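PDB 2HTA: putative enzyme related to aldose 1-epimerase from Salmonella typhimurium, which probably interconverts the alpha and beta anomers of glucose 6-phosphate and related hexose 6-phosphates, acting as a sugar-phosphate mutarotase. Local coordinates for residues T174-L178 against T283-P289. Residues are numbered along the deposited sequence; the frame is centred on the assembly and turned at random.
Sequences TTSAL and TVYATAP
Thr-283, Thr-175 and Tyr-285 bury the most surface where residues 174-178 and 283-289 meet, and together they illustrate how an antiparallel strand pair gives way to a corner. The pairing is regular at one end. Leu-178 and Thr-283 form a hydrogen-bonded pair: Leu-178 N lies 2.8 Å from Thr-283 O, and Thr-283 N returns a longer bond to Leu-178 O. Thr-283 OG1 turns from the pairing to hydrogen-bond His-248 ND1 and Gln-302 NE2. Ser-176 and Tyr-285 repeat the scheme, with bonds from Tyr-285 N to Ser-176 O and from Ser-176 N to Tyr-285 O. Between them stands the non-hydrogen-bonded pair Ala-177 and Val-284, pointing to the face opposite the one carrying Ser-176, Tyr-285, Leu-178 and Thr-283; Ala-177 CB touches Val-284 CG2 at 3.8 Å, and Ala-177 CA comes 3.1 Å from Thr-283 O in a CA-H...O contact.

At the far end the Thr-175 side chain lies against carbonyl oxygens of the turning chain. Its CB is 3.1 Å from Tyr-285 O, and its CG2, set anti to its own carbonyl carbon, reaches to 3.7 Å from Ala-286 O. Its OG1 bonds to Phe-99 N. The Tyr-285 ring, with CG anti to the backbone N (chi1 -157°), leads away from strand 174-178, leaving CB beside Ser-176 OG. Beyond the corner at 287 and 288, a backbone CA-H...O contact joins Pro-289 CA to Thr-174 O at 3.4 Å, and Thr-174 pairs through its backbone with Gln-290.

In a curled antiparallel sheet of the galactose mutarotase fold, strand 172-183 has 94-95 along one edge and 278-286, then 289-292 after the corner, along the other. Strand 172-183 runs on to His-179 and strand 278-286 comes from Glu-282, the two proposed catalytic residues, which would place this pairing beside the active site; Leu-300 of strand 298-308 packs on Ser-176 and Thr-283.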
ATOM      1  N   THR A 174      -2.367   1.968  18.444  1.00 26.05           N
ATOM      2  CA  THR A 174      -1.675   2.427  17.239  1.00 25.22           C
ATOM      3  C   THR A 174      -2.622   3.105  16.232  1.00 22.84           C
ATOM      4  O   THR A 174      -3.848   3.011  16.339  1.00 22.12           O
ATOM      5  CB  THR A 174      -1.011   1.243  16.429  1.00 24.03           C
ATOM      6  OG1 THR A 174      -2.028   0.327  15.960  1.00 26.81           O
ATOM      7  CG2 THR A 174      -0.017   0.458  17.247  1.00 26.32           C
ATOM      8  N   THR A 175      -2.025   3.769  15.245  1.00 22.31           N
ATOM      9  CA  THR A 175      -2.757   4.091  14.033  1.00 20.96           C
ATOM     10  C   THR A 175      -1.936   3.536  12.859  1.00 20.28           C
ATOM     11  O   THR A 175      -0.715   3.307  12.967  1.00 20.06           O
ATOM     12  CB  THR A 175      -3.027   5.598  13.877  1.00 21.96           C
ATOM     13  OG1 THR A 175      -1.786   6.303  13.872  1.00 23.27           O
ATOM     14  CG2 THR A 175      -3.954   6.158  15.077  1.00 20.97           C
ATOM     15  N   SER A 176      -2.619   3.211  11.765  1.00 18.63           N
ATOM     16  CA  SER A 176      -1.965   2.471  10.687  1.00 17.89           C
ATOM     17  C   SER A 176      -2.716   2.697   9.373  1.00 17.17           C
ATOM     18  O   SER A 176      -3.840   3.247   9.382  1.00 17.47           O
ATOM     19  CB  SER A 176      -1.902   0.984  10.980  1.00 18.30           C
ATOM     20  OG  SER A 176      -3.190   0.466  11.301  1.00 20.11           O
ATOM     21  N   ALA A 177      -2.106   2.244   8.273  1.00 18.02           N
ATOM     22  CA  ALA A 177      -2.713   2.313   6.937  1.00 19.18           C
ATOM     23  C   ALA A 177      -2.093   1.280   5.984  1.00 19.91           C
ATOM     24  O   ALA A 177      -0.902   0.880   6.156  1.00 21.08           O
ATOM     25  CB  ALA A 177      -2.487   3.719   6.312  1.00 18.66           C
ATOM     26  N   LEU A 178      -2.880   0.851   4.978  1.00 19.13           N
ATOM     27  CA  LEU A 178      -2.283   0.188   3.828  1.00 18.14           C
ATOM     28  C   LEU A 178      -2.402   1.256   2.727  1.00 17.70           C
ATOM     29  O   LEU A 178      -3.502   1.618   2.309  1.00 16.65           O
ATOM     30  CB  LEU A 178      -3.065  -1.115   3.502  1.00 19.35           C
ATOM     31  CG  LEU A 178      -3.207  -2.076   4.667  1.00 18.02           C
ATOM     32  CD1 LEU A 178      -4.080  -3.324   4.298  1.00 17.41           C
ATOM     33  CD2 LEU A 178      -1.776  -2.557   5.109  1.00 17.43           C
ATOM     34  N   THR A 283      -6.482   2.105   2.990  1.00 17.80           N
ATOM     35  CA  THR A 283      -7.272   1.566   4.128  1.00 16.83           C
ATOM     36  C   THR A 283      -6.622   2.054   5.389  1.00 18.76           C
ATOM     37  O   THR A 283      -5.429   1.787   5.625  1.00 16.77           O
ATOM     38  CB  THR A 283      -7.268   0.036   4.152  1.00 17.99           C
ATOM     39  OG1 THR A 283      -7.756  -0.449   2.893  1.00 16.31           O
ATOM     40  CG2 THR A 283      -8.189  -0.463   5.236  1.00 16.91           C
ATOM     41  N   VAL A 284      -7.390   2.734   6.227  1.00 18.66           N
ATOM     42  CA  VAL A 284      -6.766   3.565   7.284  1.00 17.55           C
ATOM     43  C   VAL A 284      -7.428   3.391   8.640  1.00 17.59           C
ATOM     44  O   VAL A 284      -8.634   3.240   8.725  1.00 18.91           O
ATOM     45  CB  VAL A 284      -6.757   5.070   6.850  1.00 19.06           C
ATOM     46  CG1 VAL A 284      -6.261   6.026   7.984  1.00 19.17           C
ATOM     47  CG2 VAL A 284      -5.894   5.296   5.562  1.00 17.90           C
ATOM     48  N   TYR A 285      -6.638   3.434   9.719  1.00 18.41           N
ATOM     49  CA  TYR A 285      -7.214   3.460  11.054  1.00 18.41           C
ATOM     50  C   TYR A 285      -6.504   4.640  11.728  1.00 19.41           C
ATOM     51  O   TYR A 285      -5.438   4.459  12.255  1.00 19.42           O
ATOM     52  CB  TYR A 285      -6.936   2.158  11.774  1.00 18.34           C
ATOM     53  CG  TYR A 285      -7.950   1.916  12.890  1.00 18.12           C
ATOM     54  CD1 TYR A 285      -8.898   0.886  12.796  1.00 18.56           C
ATOM     55  CD2 TYR A 285      -8.016   2.781  13.992  1.00 16.72           C
ATOM     56  CE1 TYR A 285      -9.891   0.652  13.808  1.00 18.91           C
ATOM     57  CE2 TYR A 285      -9.007   2.554  15.035  1.00 21.63           C
ATOM     58  CZ  TYR A 285      -9.908   1.489  14.943  1.00 23.52           C
ATOM     59  OH  TYR A 285     -10.847   1.251  15.949  1.00 23.48           O
ATOM     60  N   ALA A 286      -7.044   5.852  11.563  1.00 22.43           N
ATOM     61  CA  ALA A 286      -6.297   7.084  11.995  1.00 23.08           C
ATOM     62  C   ALA A 286      -7.099   7.975  13.010  1.00 22.39           C
ATOM     63  O   ALA A 286      -6.506   8.585  13.922  1.00 24.14           O
ATOM     64  CB  ALA A 286      -5.858   7.919  10.822  1.00 22.46           C
ATOM     65  N   THR A 287      -8.398   8.116  12.819  1.00 20.89           N
ATOM     66  CA  THR A 287      -9.147   9.101  13.606  1.00 20.81           C
ATOM     67  C   THR A 287      -9.410   8.666  15.078  1.00 21.82           C
ATOM     68  O   THR A 287      -9.921   9.469  15.890  1.00 21.86           O
ATOM     69  CB  THR A 287     -10.472   9.529  12.905  1.00 20.46           C
ATOM     70  OG1 THR A 287     -11.236   8.362  12.633  1.00 20.11           O
ATOM     71  CG2 THR A 287     -10.238  10.164  11.590  1.00 21.58           C
ATOM     72  N   ALA A 288      -9.078   7.426  15.412  1.00 20.60           N
ATOM     73  CA  ALA A 288      -9.026   6.964  16.786  1.00 21.53           C
ATOM     74  C   ALA A 288      -7.938   5.897  16.774  1.00 21.90           C
ATOM     75  O   ALA A 288      -7.618   5.377  15.719  1.00 22.34           O
ATOM     76  CB  ALA A 288     -10.384   6.337  17.213  1.00 20.14           C
ATOM     77  N   PRO A 289      -7.384   5.553  17.941  1.00 23.53           N
ATOM     78  CA  PRO A 289      -6.379   4.495  17.957  1.00 23.72           C
ATOM     79  C   PRO A 289      -6.968   3.097  18.063  1.00 23.30           C
ATOM     80  O   PRO A 289      -8.028   2.896  18.640  1.00 22.54           O
ATOM     81  CB  PRO A 289      -5.575   4.833  19.218  1.00 23.37           C
ATOM     82  CG  PRO A 289      -6.604   5.286  20.147  1.00 24.50           C
ATOM     83  CD  PRO A 289      -7.569   6.110  19.301  1.00 23.35           C
TER